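Local coordinates for fusion protein of Nuclear RNA export factor 2 and Protein panoramix (Drosophila melanogaster, PDB 6IEW) that binds Panoramix through its UBA (TAP-C) domain, within an ovarian complex that carries out cotranscriptional transposon silencing, at residues 81-84 and 85-88; 35-38 and 39-43; 45-49 and 50-54; 8-11 and 12-16; 74-77 and 78-82. All blocks are in the same frame, centred on the assembly; numbering follows the deposited sequence. Where two conformers were deposited one is given.

Interaction 1. Residues 81-84 and 85-88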
loop_
_atom_site.group_PDB
_atom_site.type_symbol
_atom_site.label_atom_id
_atom_site.label_comp_id
_atom_site.label_asym_id
_atom_site.label_seq_id
_atom_site.Cartn_x
_atom_site.Cartn_y
_atom_site.Cartn_z
ATOM N N ALA A 81 -0.740 -6.437 2.967
ATOM C CA ALA A 81 -0.470 -5.321 3.865
ATOM C C ALA A 81 -0.518 -5.765 5.320
ATOM O O ALA A 81 0.328 -5.365 6.128
ATOM C CB ALA A 81 -1.472 -4.194 3.606
ATOM N N GLU A 82 -1.497 -6.602 5.672
ATOM C CA GLU A 82 -1.602 -7.073 7.050
ATOM C C GLU A 82 -0.431 -7.971 7.431
ATOM O O GLU A 82 0.043 -7.927 8.571
ATOM C CB GLU A 82 -2.940 -7.780 7.266
ATOM C CG GLU A 82 -4.121 -6.828 7.312
ATOM C CD GLU A 82 -5.451 -7.545 7.393
ATOM O OE1 GLU A 82 -5.495 -8.749 7.061
ATOM O OE2 GLU A 82 -6.449 -6.905 7.788
ATOM N N LEU A 83 0.054 -8.795 6.494
ATOM C CA LEU A 83 1.199 -9.649 6.806
ATOM C C LEU A 83 2.458 -8.823 7.032
ATOM O O LEU A 83 3.244 -9.119 7.940
ATOM C CB LEU A 83 1.426 -10.686 5.705
ATOM C CG LEU A 83 2.486 -11.743 6.033
ATOM C CD1 LEU A 83 1.950 -12.745 7.053
ATOM C CD2 LEU A 83 2.968 -12.453 4.778
ATOM N N VAL A 84 2.669 -7.788 6.215
ATOM C CA VAL A 84 3.843 -6.939 6.397
ATOM C C VAL A 84 3.775 -6.216 7.735
ATOM O O VAL A 84 4.788 -6.073 8.431
ATOM C CB VAL A 84 4.006 -5.971 5.210
ATOM C CG1 VAL A 84 5.065 -4.919 5.513
ATOM C CG2 VAL A 84 4.376 -6.743 3.957
ATOM N N LEU A 85 2.581 -5.752 8.120
ATOM C CA LEU A 85 2.426 -5.124 9.428
ATOM C C LEU A 85 2.793 -6.089 10.551
ATOM O O LEU A 85 3.444 -5.698 11.528
ATOM C CB LEU A 85 1.002 -4.596 9.599
ATOM C CG LEU A 85 0.656 -3.334 8.802
ATOM C CD1 LEU A 85 -0.805 -2.990 8.967
ATOM C CD2 LEU A 85 1.519 -2.171 9.258
ATOM N N GLU A 86 2.393 -7.358 10.421
ATOM C CA GLU A 86 2.777 -8.358 11.411
ATOM C C GLU A 86 4.285 -8.560 11.429
ATOM O O GLU A 86 4.891 -8.685 12.501
ATOM C CB GLU A 86 2.073 -9.684 11.121
ATOM C CG GLU A 86 0.591 -9.699 11.442
ATOM C CD GLU A 86 -0.075 -11.007 11.051
ATOM O OE1 GLU A 86 0.567 -11.822 10.353
ATOM O OE2 GLU A 86 -1.242 -11.218 11.443
ATOM N N GLN A 87 4.907 -8.602 10.249
ATOM C CA GLN A 87 6.355 -8.758 10.173
ATOM C C GLN A 87 7.072 -7.582 10.820
ATOM O O GLN A 87 8.086 -7.765 11.506
ATOM C CB GLN A 87 6.783 -8.914 8.714
ATOM C CG GLN A 87 6.270 -10.182 8.054
ATOM C CD GLN A 87 6.454 -10.177 6.552
ATOM O OE1 GLN A 87 6.833 -9.164 5.963
ATOM N NE2 GLN A 87 6.182 -11.314 5.920
ATOM N N ILE A 88 6.564 -6.365 10.609
ATOM C CA ILE A 88 7.179 -5.181 11.208
ATOM C C ILE A 88 7.130 -5.272 12.726
ATOM O O ILE A 88 8.124 -5.011 13.417
ATOM C CB ILE A 88 6.508 -3.901 10.680
ATOM C CG1 ILE A 88 6.841 -3.702 9.199
ATOM C CG2 ILE A 88 6.920 -2.689 11.508
ATOM C CD1 ILE A 88 6.047 -2.592 8.535
#

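Interaction 2. Residues 35-38 and 39-43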
loop_
_atom_site.group_PDB
_atom_site.type_symbol
_atom_site.label_atom_id
_atom_site.label_comp_id
_atom_site.label_asym_id
_atom_site.label_seq_id
_atom_site.Cartn_x
_atom_site.Cartn_y
_atom_site.Cartn_z
ATOM N N TRP A 35 4.577 9.857 4.628
ATOM C CA TRP A 35 5.717 9.124 4.087
ATOM C C TRP A 35 6.218 8.016 5.000
ATOM O O TRP A 35 7.352 7.550 4.840
ATOM C CB TRP A 35 6.854 10.073 3.699
ATOM C CG TRP A 35 6.425 10.993 2.639
ATOM C CD1 TRP A 35 5.828 12.214 2.786
ATOM C CD2 TRP A 35 6.509 10.749 1.246
ATOM N NE1 TRP A 35 5.552 12.752 1.551
ATOM C CE2 TRP A 35 5.965 11.868 0.588
ATOM C CE3 TRP A 35 7.010 9.693 0.483
ATOM C CZ2 TRP A 35 5.903 11.955 -0.797
ATOM C CZ3 TRP A 35 6.948 9.778 -0.880
ATOM C CH2 TRP A 35 6.400 10.899 -1.512
ATOM N N ASP A 36 5.403 7.576 5.952
ATOM C CA ASP A 36 5.772 6.483 6.838
ATOM C C ASP A 36 5.150 5.193 6.327
ATOM O O ASP A 36 3.925 5.096 6.194
ATOM C CB ASP A 36 5.350 6.742 8.280
ATOM C CG ASP A 36 5.868 5.674 9.223
ATOM O OD1 ASP A 36 7.044 5.758 9.637
ATOM O OD2 ASP A 36 5.115 4.733 9.521
ATOM N N PHE A 37 6.009 4.212 6.050
ATOM C CA PHE A 37 5.592 2.954 5.440
ATOM C C PHE A 37 4.536 2.252 6.286
ATOM O O PHE A 37 3.455 1.904 5.791
ATOM C CB PHE A 37 6.841 2.084 5.269
ATOM C CG PHE A 37 6.591 0.736 4.655
ATOM C CD1 PHE A 37 5.909 0.608 3.457
ATOM C CD2 PHE A 37 7.091 -0.407 5.262
ATOM C CE1 PHE A 37 5.710 -0.639 2.891
ATOM C CE2 PHE A 37 6.894 -1.650 4.699
ATOM C CZ PHE A 37 6.202 -1.767 3.513
ATOM N N GLU A 38 4.827 2.049 7.572
ATOM C CA GLU A 38 3.892 1.338 8.440
ATOM C C GLU A 38 2.571 2.090 8.566
ATOM O O GLU A 38 1.491 1.497 8.459
ATOM C CB GLU A 38 4.524 1.110 9.812
ATOM C CG GLU A 38 3.631 0.365 10.779
ATOM C CD GLU A 38 4.272 0.197 12.134
ATOM O OE1 GLU A 38 5.243 0.927 12.424
ATOM O OE2 GLU A 38 3.809 -0.669 12.906
ATOM N N ARG A 39 2.633 3.405 8.785
ATOM C CA ARG A 39 1.397 4.172 8.901
ATOM C C ARG A 39 0.599 4.139 7.604
ATOM O O ARG A 39 -0.637 4.116 7.632
ATOM C CB ARG A 39 1.691 5.608 9.333
ATOM C CG ARG A 39 2.204 5.714 10.758
ATOM C CD ARG A 39 1.947 7.093 11.350
ATOM N NE ARG A 39 2.498 8.163 10.525
ATOM C CZ ARG A 39 3.763 8.574 10.581
ATOM N NH1 ARG A 39 4.618 7.994 11.415
ATOM N NH2 ARG A 39 4.179 9.553 9.795
ATOM N N ALA A 40 1.287 4.125 6.459
ATOM C CA ALA A 40 0.586 4.068 5.179
ATOM C C ALA A 40 -0.155 2.748 5.008
ATOM O O ALA A 40 -1.290 2.727 4.515
ATOM C CB ALA A 40 1.565 4.299 4.029
ATOM N N LEU A 41 0.464 1.637 5.410
ATOM C CA LEU A 41 -0.215 0.348 5.324
ATOM C C LEU A 41 -1.454 0.327 6.209
ATOM O O LEU A 41 -2.527 -0.124 5.787
ATOM C CB LEU A 41 0.745 -0.781 5.700
ATOM C CG LEU A 41 1.922 -0.978 4.745
ATOM C CD1 LEU A 41 2.884 -2.015 5.304
ATOM C CD2 LEU A 41 1.443 -1.385 3.359
ATOM N N LYS A 42 -1.327 0.823 7.444
ATOM C CA LYS A 42 -2.482 0.896 8.332
ATOM C C LYS A 42 -3.567 1.792 7.751
ATOM O O LYS A 42 -4.765 1.488 7.859
ATOM C CB LYS A 42 -2.061 1.421 9.704
ATOM C CG LYS A 42 -1.151 0.495 10.482
ATOM C CD LYS A 42 -0.817 1.100 11.833
ATOM C CE LYS A 42 0.060 0.170 12.652
ATOM N NZ LYS A 42 0.424 0.779 13.963
ATOM N N LEU A 43 -3.169 2.913 7.150
ATOM C CA LEU A 43 -4.141 3.825 6.564
ATOM C C LEU A 43 -4.863 3.182 5.388
ATOM O O LEU A 43 -6.075 3.360 5.224
ATOM C CB LEU A 43 -3.439 5.117 6.145
ATOM C CG LEU A 43 -4.324 6.188 5.514
ATOM C CD1 LEU A 43 -5.455 6.585 6.452
ATOM C CD2 LEU A 43 -3.498 7.404 5.127
#

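Interaction 3. Residues 45-49 and 50-54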
loop_
_atom_site.group_PDB
_atom_site.type_symbol
_atom_site.label_atom_id
_atom_site.label_comp_id
_atom_site.label_asym_id
_atom_site.label_seq_id
_atom_site.Cartn_x
_atom_site.Cartn_y
_atom_site.Cartn_z
ATOM N N ILE A 45 -5.493 -0.022 5.048
ATOM C CA ILE A 45 -6.438 -0.990 5.602
ATOM C C ILE A 45 -7.684 -0.291 6.134
ATOM O O ILE A 45 -8.812 -0.764 5.940
ATOM C CB ILE A 45 -5.740 -1.861 6.662
ATOM C CG1 ILE A 45 -4.718 -2.769 5.982
ATOM C CG2 ILE A 45 -6.757 -2.669 7.457
ATOM C CD1 ILE A 45 -3.689 -3.323 6.923
ATOM N N GLN A 46 -7.504 0.854 6.796
ATOM C CA GLN A 46 -8.648 1.590 7.322
ATOM C C GLN A 46 -9.509 2.143 6.194
ATOM O O GLN A 46 -10.736 1.987 6.201
ATOM C CB GLN A 46 -8.176 2.716 8.239
ATOM C CG GLN A 46 -9.320 3.479 8.885
ATOM C CD GLN A 46 -10.141 2.602 9.805
ATOM O OE1 GLN A 46 -9.599 1.936 10.687
ATOM N NE2 GLN A 46 -11.452 2.585 9.597
ATOM N N LYS A 47 -8.878 2.800 5.214
ATOM C CA LYS A 47 -9.625 3.322 4.074
ATOM C C LYS A 47 -10.360 2.208 3.342
ATOM O O LYS A 47 -11.506 2.386 2.909
ATOM C CB LYS A 47 -8.678 4.039 3.115
ATOM C CG LYS A 47 -8.162 5.377 3.612
ATOM C CD LYS A 47 -7.064 5.889 2.680
ATOM C CE LYS A 47 -6.648 7.318 2.995
ATOM N NZ LYS A 47 -7.542 8.329 2.361
ATOM N N ASN A 48 -9.722 1.046 3.208
ATOM C CA ASN A 48 -10.368 -0.078 2.543
ATOM C C ASN A 48 -11.631 -0.496 3.285
ATOM O O ASN A 48 -12.680 -0.725 2.671
ATOM C CB ASN A 48 -9.388 -1.245 2.430
ATOM C CG ASN A 48 -9.979 -2.426 1.703
ATOM O OD1 ASN A 48 -10.088 -2.420 0.478
ATOM N ND2 ASN A 48 -10.365 -3.453 2.456
ATOM N N ALA A 49 -11.551 -0.579 4.616
ATOM C CA ALA A 49 -12.707 -1.001 5.402
ATOM C C ALA A 49 -13.838 0.016 5.332
ATOM O O ALA A 49 -15.012 -0.353 5.459
ATOM C CB ALA A 49 -12.292 -1.240 6.854
ATOM N N ASP A 50 -13.508 1.291 5.136
ATOM C CA ASP A 50 -14.491 2.364 5.069
ATOM C C ASP A 50 -15.031 2.593 3.658
ATOM O O ASP A 50 -15.712 3.598 3.425
ATOM C CB ASP A 50 -13.898 3.666 5.620
ATOM C CG ASP A 50 -13.604 3.595 7.107
ATOM O OD1 ASP A 50 -14.233 2.773 7.802
ATOM O OD2 ASP A 50 -12.751 4.372 7.583
ATOM N N HIS A 51 -14.731 1.698 2.716
ATOM C CA HIS A 51 -15.218 1.798 1.337
ATOM C C HIS A 51 -14.696 3.039 0.621
ATOM O O HIS A 51 -15.388 3.629 -0.214
ATOM C CB HIS A 51 -16.742 1.670 1.250
ATOM C CG HIS A 51 -17.242 0.352 1.740
ATOM N ND1 HIS A 51 -16.854 -0.842 1.173
ATOM C CD2 HIS A 51 -18.083 0.035 2.754
ATOM C CE1 HIS A 51 -17.442 -1.839 1.811
ATOM N NE2 HIS A 51 -18.189 -1.334 2.776
ATOM N N GLU A 52 -13.460 3.428 0.928
ATOM C CA GLU A 52 -12.828 4.578 0.297
ATOM C C GLU A 52 -11.787 4.195 -0.746
ATOM O O GLU A 52 -11.163 5.085 -1.331
ATOM C CB GLU A 52 -12.219 5.502 1.359
ATOM C CG GLU A 52 -13.268 6.282 2.146
ATOM C CD GLU A 52 -12.733 6.853 3.443
ATOM O OE1 GLU A 52 -11.523 6.700 3.713
ATOM O OE2 GLU A 52 -13.528 7.451 4.199
ATOM N N ILE A 53 -11.593 2.903 -1.003
ATOM C CA ILE A 53 -10.663 2.442 -2.034
ATOM C C ILE A 53 -11.468 1.858 -3.189
ATOM O O ILE A 53 -11.991 0.738 -3.078
ATOM C CB ILE A 53 -9.669 1.410 -1.482
ATOM C CG1 ILE A 53 -8.941 1.953 -0.248
ATOM C CG2 ILE A 53 -8.661 1.015 -2.563
ATOM C CD1 ILE A 53 -8.002 3.114 -0.539
ATOM N N PRO A 54 -11.596 2.565 -4.309
ATOM C CA PRO A 54 -12.368 2.029 -5.434
ATOM C C PRO A 54 -11.749 0.754 -5.987
ATOM O O PRO A 54 -10.545 0.520 -5.863
ATOM C CB PRO A 54 -12.305 3.154 -6.476
ATOM C CG PRO A 54 -11.986 4.390 -5.689
ATOM C CD PRO A 54 -11.103 3.929 -4.574
HETATM O O HOH W 1 -10.250 8.627 2.601
HETATM O O HOH W 2 -12.750 0.304 0.034
#

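Interaction 4. Residues 8-11 and 12-16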
loop_
_atom_site.group_PDB
_atom_site.type_symbol
_atom_site.label_atom_id
_atom_site.label_comp_id
_atom_site.label_asym_id
_atom_site.label_seq_id
_atom_site.Cartn_x
_atom_site.Cartn_y
_atom_site.Cartn_z
ATOM N N LYS A 8 11.969 9.575 -2.094
ATOM C CA LYS A 8 10.510 9.563 -2.150
ATOM C C LYS A 8 10.000 8.533 -3.150
ATOM O O LYS A 8 9.050 7.794 -2.855
ATOM C CB LYS A 8 9.969 10.959 -2.466
ATOM C CG LYS A 8 9.956 11.879 -1.260
ATOM C CD LYS A 8 9.410 13.250 -1.608
ATOM C CE LYS A 8 9.333 14.130 -0.371
ATOM N NZ LYS A 8 8.545 15.367 -0.625
ATOM N N ASP A 9 10.616 8.470 -4.337
ATOM C CA ASP A 9 10.254 7.440 -5.309
ATOM C C ASP A 9 10.284 6.063 -4.664
ATOM O O ASP A 9 9.373 5.249 -4.856
ATOM C CB ASP A 9 11.221 7.454 -6.498
ATOM C CG ASP A 9 11.073 8.679 -7.384
ATOM O OD1 ASP A 9 10.019 9.352 -7.344
ATOM O OD2 ASP A 9 12.029 8.953 -8.142
ATOM N N HIS A 10 11.333 5.796 -3.881
ATOM C CA HIS A 10 11.506 4.488 -3.261
ATOM C C HIS A 10 10.415 4.211 -2.234
ATOM O O HIS A 10 9.857 3.108 -2.189
ATOM C CB HIS A 10 12.891 4.404 -2.618
ATOM C CG HIS A 10 13.091 3.176 -1.788
ATOM N ND1 HIS A 10 13.193 1.917 -2.339
ATOM C CD2 HIS A 10 13.196 3.012 -0.448
ATOM C CE1 HIS A 10 13.355 1.030 -1.374
ATOM N NE2 HIS A 10 13.357 1.668 -0.217
ATOM N N LYS A 11 10.099 5.201 -1.394
ATOM C CA LYS A 11 9.078 5.005 -0.369
ATOM C C LYS A 11 7.707 4.773 -0.991
ATOM O O LYS A 11 6.892 4.016 -0.445
ATOM C CB LYS A 11 9.048 6.196 0.585
ATOM C CG LYS A 11 10.281 6.301 1.464
ATOM C CD LYS A 11 10.207 7.504 2.384
ATOM C CE LYS A 11 11.464 7.604 3.237
ATOM N NZ LYS A 11 11.497 8.856 4.038
ATOM N N LEU A 12 7.434 5.415 -2.126
ATOM C CA LEU A 12 6.182 5.157 -2.832
ATOM C C LEU A 12 6.154 3.731 -3.368
ATOM O O LEU A 12 5.161 3.012 -3.212
ATOM C CB LEU A 12 6.009 6.166 -3.970
ATOM C CG LEU A 12 5.771 7.620 -3.554
ATOM C CD1 LEU A 12 6.074 8.557 -4.711
ATOM C CD2 LEU A 12 4.342 7.825 -3.078
ATOM N N LEU A 13 7.254 3.298 -3.987
ATOM C CA LEU A 13 7.316 1.946 -4.538
ATOM C C LEU A 13 7.276 0.877 -3.449
ATOM O O LEU A 13 6.711 -0.199 -3.661
ATOM C CB LEU A 13 8.551 1.775 -5.425
ATOM C CG LEU A 13 8.510 2.378 -6.829
ATOM C CD1 LEU A 13 9.543 1.707 -7.724
ATOM C CD2 LEU A 13 7.118 2.241 -7.416
ATOM N N LEU A 14 7.899 1.134 -2.298
ATOM C CA LEU A 14 7.790 0.232 -1.152
ATOM C C LEU A 14 6.330 -0.089 -0.863
ATOM O O LEU A 14 5.941 -1.257 -0.725
ATOM C CB LEU A 14 8.391 0.939 0.062
ATOM C CG LEU A 14 9.375 0.348 1.065
ATOM C CD1 LEU A 14 10.235 -0.745 0.459
ATOM C CD2 LEU A 14 10.230 1.503 1.570
ATOM N N PHE A 15 5.501 0.949 -0.791
ATOM C CA PHE A 15 4.086 0.772 -0.498
ATOM C C PHE A 15 3.347 0.190 -1.693
ATOM O O PHE A 15 2.477 -0.678 -1.533
ATOM C CB PHE A 15 3.504 2.127 -0.096
ATOM C CG PHE A 15 2.017 2.131 0.089
ATOM C CD1 PHE A 15 1.461 1.840 1.324
ATOM C CD2 PHE A 15 1.177 2.462 -0.963
ATOM C CE1 PHE A 15 0.090 1.860 1.500
ATOM C CE2 PHE A 15 -0.198 2.483 -0.793
ATOM C CZ PHE A 15 -0.740 2.180 0.441
ATOM N N GLN A 16 3.679 0.658 -2.901
ATOM C CA GLN A 16 3.024 0.140 -4.096
ATOM C C GLN A 16 3.270 -1.354 -4.260
ATOM O O GLN A 16 2.364 -2.100 -4.651
ATOM C CB GLN A 16 3.489 0.904 -5.340
ATOM C CG GLN A 16 2.783 0.454 -6.620
ATOM C CD GLN A 16 3.029 1.370 -7.807
ATOM O OE1 GLN A 16 4.161 1.557 -8.240
ATOM N NE2 GLN A 16 1.956 1.932 -8.350
#

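Interaction 5. Residues 74-77 and 78-82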
loop_
_atom_site.group_PDB
_atom_site.type_symbol
_atom_site.label_atom_id
_atom_site.label_comp_id
_atom_site.label_asym_id
_atom_site.label_seq_id
_atom_site.Cartn_x
_atom_site.Cartn_y
_atom_site.Cartn_z
ATOM N N ARG A 74 -8.448 -7.141 -4.179
ATOM C CA ARG A 74 -8.606 -6.389 -2.942
ATOM C C ARG A 74 -8.245 -7.244 -1.737
ATOM O O ARG A 74 -7.498 -6.809 -0.852
ATOM C CB ARG A 74 -10.047 -5.891 -2.832
ATOM C CG ARG A 74 -10.329 -5.053 -1.603
ATOM C CD ARG A 74 -11.805 -4.684 -1.522
ATOM N NE ARG A 74 -12.258 -3.907 -2.675
ATOM C CZ ARG A 74 -12.177 -2.582 -2.764
ATOM N NH1 ARG A 74 -11.646 -1.871 -1.777
ATOM N NH2 ARG A 74 -12.624 -1.964 -3.850
ATOM N N SER A 75 -8.773 -8.469 -1.682
ATOM C CA SER A 75 -8.472 -9.349 -0.557
ATOM C C SER A 75 -6.986 -9.653 -0.480
ATOM O O SER A 75 -6.409 -9.698 0.614
ATOM C CB SER A 75 -9.269 -10.645 -0.673
ATOM O OG SER A 75 -10.649 -10.411 -0.470
ATOM N N LEU A 76 -6.348 -9.870 -1.632
ATOM C CA LEU A 76 -4.916 -10.150 -1.633
ATOM C C LEU A 76 -4.119 -8.941 -1.160
ATOM O O LEU A 76 -3.146 -9.087 -0.409
ATOM C CB LEU A 76 -4.471 -10.582 -3.030
ATOM C CG LEU A 76 -2.982 -10.892 -3.215
ATOM C CD1 LEU A 76 -2.519 -11.990 -2.263
ATOM C CD2 LEU A 76 -2.693 -11.277 -4.659
ATOM N N ALA A 77 -4.523 -7.741 -1.582
ATOM C CA ALA A 77 -3.817 -6.527 -1.182
ATOM C C ALA A 77 -3.898 -6.318 0.324
ATOM O O ALA A 77 -2.897 -6.000 0.977
ATOM C CB ALA A 77 -4.421 -5.325 -1.911
ATOM N N VAL A 78 -5.098 -6.466 0.884
ATOM C CA VAL A 78 -5.275 -6.335 2.326
ATOM C C VAL A 78 -4.441 -7.376 3.059
ATOM O O VAL A 78 -3.766 -7.069 4.051
ATOM C CB VAL A 78 -6.770 -6.440 2.679
ATOM C CG1 VAL A 78 -6.962 -6.584 4.188
ATOM C CG2 VAL A 78 -7.522 -5.228 2.148
ATOM N N ALA A 79 -4.460 -8.620 2.573
ATOM C CA ALA A 79 -3.721 -9.689 3.235
ATOM C C ALA A 79 -2.220 -9.429 3.208
ATOM O O ALA A 79 -1.520 -9.682 4.199
ATOM C CB ALA A 79 -4.039 -11.027 2.571
ATOM N N ARG A 80 -1.705 -8.942 2.078
ATOM C CA ARG A 80 -0.284 -8.628 1.995
ATOM C C ARG A 80 0.080 -7.490 2.937
ATOM O O ARG A 80 1.096 -7.558 3.642
ATOM C CB ARG A 80 0.097 -8.282 0.553
ATOM C CG ARG A 80 0.154 -9.487 -0.366
ATOM C CD ARG A 80 0.197 -9.097 -1.838
ATOM N NE ARG A 80 1.358 -8.281 -2.187
ATOM C CZ ARG A 80 2.496 -8.764 -2.679
ATOM N NH1 ARG A 80 2.640 -10.069 -2.876
ATOM N NH2 ARG A 80 3.489 -7.940 -2.982
ATOM N N ALA A 81 -0.740 -6.437 2.967
ATOM C CA ALA A 81 -0.470 -5.321 3.865
ATOM C C ALA A 81 -0.518 -5.765 5.320
ATOM O O ALA A 81 0.328 -5.365 6.128
ATOM C CB ALA A 81 -1.472 -4.194 3.606
ATOM N N GLU A 82 -1.497 -6.602 5.672
ATOM C CA GLU A 82 -1.602 -7.073 7.050
ATOM C C GLU A 82 -0.431 -7.971 7.431
ATOM O O GLU A 82 0.043 -7.927 8.571
ATOM C CB GLU A 82 -2.940 -7.780 7.266
ATOM C CG GLU A 82 -4.121 -6.828 7.312
ATOM C CD GLU A 82 -5.451 -7.545 7.393
ATOM O OE1 GLU A 82 -5.495 -8.749 7.061
ATOM O OE2 GLU A 82 -6.449 -6.905 7.788
#

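Interaction 1. Residues 81-84 and 85-88
L83 and Q87, one helical turn apart in the Panoramix part of the fusion, cross at a slant, with the amide nitrogen of Q87 beside the leucine branch: L83 CD2 lies 3.6 Å from Q87 NE2. The amide oxygen is turned to the next residue, Q87 OE1 standing 4.0 Å from V84 CG2, so the flat group straddles two side chains. The other methyl of L83 meets E86 nearly at right angles, L83 CD1 lying 3.7 Å from E86 OE1. V84 holds CG1 anti to its backbone N (chi1 170°), which sends that methyl forward along the helix to I88, where V84 CG1 and I88 CD1 pack at 3.9 Å. Beneath these side chains run four successive i to i+4 backbone bonds, from L85 N to A81 O (3.0 Å) through I88 N to V84 O (2.8 Å). V84 and L85, packed on helix 37-49 of the Nxf2 part, with E82, E86 and Q87 exposed beside L83, give a largely amphipathic alpha-helix, here in the Nxf2-interacting region of Panoramix.

Interaction 2. Residues 35-38 and 39-43
D36 starts the helix 37-49 of the Nxf2 UBA domain as its N-cap: OD2 accepts from R39 N at 2.9 Å, nearly straight at 165°, through the anti lone pair, the one facing away from OD1. The carbonyl of D36 serves as well, taking the A40 amide in the first i to i+4 bond of the helix, with A40 N 2.8 Å from D36 O. R39 then folds back over its capping partner. The bend at chi3 (-55°) brings the guanidinium across D36 CB, which sits over its centre 3.3 Å from R39 CZ, and the carboxylate is stacked almost parallel to it. The salt bridge between D36 OD1 and R39 NH1 is long and rests on charge alone, since the oxygen lies well out of the guanidinium plane and no N-H points at it.

F37 comes next, its ring offering one face to L41 CD1 in a CH-pi contact, 20° off the ring normal. V84 of the Panoramix helix touches both of these residues. E38 extends beside K42, the two chains pointing the same way, and L85 of Panoramix packs on both. Their charged ends form a long salt bridge, with E38 OE2 3.8 Å from K42 NZ, while the aliphatic stems also meet, E38 CG lying 4.0 Å from K42 CE.

Interaction 3. Residues 45-49 and 50-54
Helix 37-49 of the Nxf2 UBA domain ends in a Schellman motif: E52 N bonds back to K47 O at 3.0 Å, H51 N to N48 O at 3.2 Å, and H51 carries the positive phi (63°) of the C-prime residue. Just before this turn, the side chain of Q46 reaches D50. With CG anti to the backbone N and a bend at chi2, Q46 NE2 donates an almost straight bond (173°) to D50 OD2 at 3.0 Å, in its own amide plane but from above the carboxylate plane.

K47 and E52 cross at about a right angle. In the conformer given for E52, one of two, OE1 lies 3.6 Å from K47 CG, and a water can then join the charged ends, accepting from K47 NZ and donating to E52 OE1; K47 NZ is also salt-bridged to E32. I53 folds in under the helix end, I53 CD1 meeting K47 CB at 3.8 Å and I53 CG1 lying close to the backbone of N48. A second water accepts from I53 N and donates to N48 O at 2.8 Å. K47 O and N48 O thus receive backbone amides, and N48 O a water as well, while the direct salt bridge to E32, with E52 nearby through water, would probably offset the charge of K47.

Interaction 4. Residues 8-11 and 12-16
H10 and L14, one turn apart on helix 4-19 of the Nxf2 UBA domain, make the main side-chain contact here, an oblique crossing of an imidazole and a leucine branch. L14 can be followed outward. Its CB rests over the carbonyl oxygens of the preceding turn, 3.5 Å from H10 O and 3.5 Å from K11 O. CG follows at a chi1 of -133°, a torsion away from the staggered positions, with which both methyls lie near the imidazole. At the tip, L14 CD2 is the nearer methyl, 3.6 Å from H10 NE2 and 3.9 Å from H10 CD2, while L14 CD1 sits 4.0 Å from H10 CE1. The methyls meet the outer end of the ring, NE2 with its neighbours, which H10 extends along the helix toward L14 by keeping CG anti to its backbone N (chi1 172°).

On another side of the helix, L12 lays its branch against the backbone, with L12 CG 3.4 Å from K8 O, and packs on W35 and V26. F15 is buried in the domain interior against I29, A40 and F44. The backbone bond at this step is weak, F15 N lying 3.4 Å from K11 O. The H10-L14 contact is thus one of van der Waals packing, without a polar bond between the two side chains: the methyls lie obliquely against part of an imidazole on the outer surface.

Interaction 5. Residues 74-77 and 78-82
Apolar packing across this turn of the Panoramix helix centres on L76 and R80, which cross at a slant. Only the aliphatic stem of the arginine takes part: L76 CG lies 3.9 Å from R80 CD, and L76 CD1 is 4.1 Å from R80 CG. The stem also skims the backbone, R80 CG standing 3.3 Å from L76 O. A bend at chi3 (60°) then carries the guanidinium beyond the leucine, where R80 NE donates to V18 O and R80 NH2 pairs with E17, both on the Nxf2 side.

The backbone hydrogen bonds are regular i to i+4 steps. V78 N reaches R74 O at 3.0 Å and is nearly linear (172°), and the bonds of A79, R80 and A81 follow the same ladder. V78 and A79 also lean on the carbonyls of the turn before, with V78 CG2 3.4 Å from R74 O and A79 CB 3.3 Å from S75 O.

The polar end of R74 reaches the Nxf2 part. Extended through chi2, it bonds through NH1 to N48 OD1 and through NH2 to I53 O, and NH2 also forms a salt bridge with D55 OD1. A77 and A81 lie on the face against helix 37-49: A77 packs on F44 and on the loop residue F58, and A81 on F44, so helix 70-93 lies against helix 37-49, with R80 extending to the end of helix 4-19.

From the N terminus, interaction 4 comes first, on helix 4-19, and touches interaction 2, where W35 packs on K8 and L12 and A40 meets F15. Interactions 2 and 3 lie at the two ends of helix 37-49, one at its start and the other at its finish, about 14 Å apart between centres. Interactions 5 and 1 follow on helix 70-93 of Panoramix and share A81 and E82. All five are local turns, so none closes a long loop or nests within another; only 5 and 1 overlap. Across the fusion, interaction 1 packs on 2 and 3, R74 of interaction 5 bonds to interaction 3, and interaction 5 also touches interaction 2 where A81 meets L41, joining the Panoramix helix to the UBA domain.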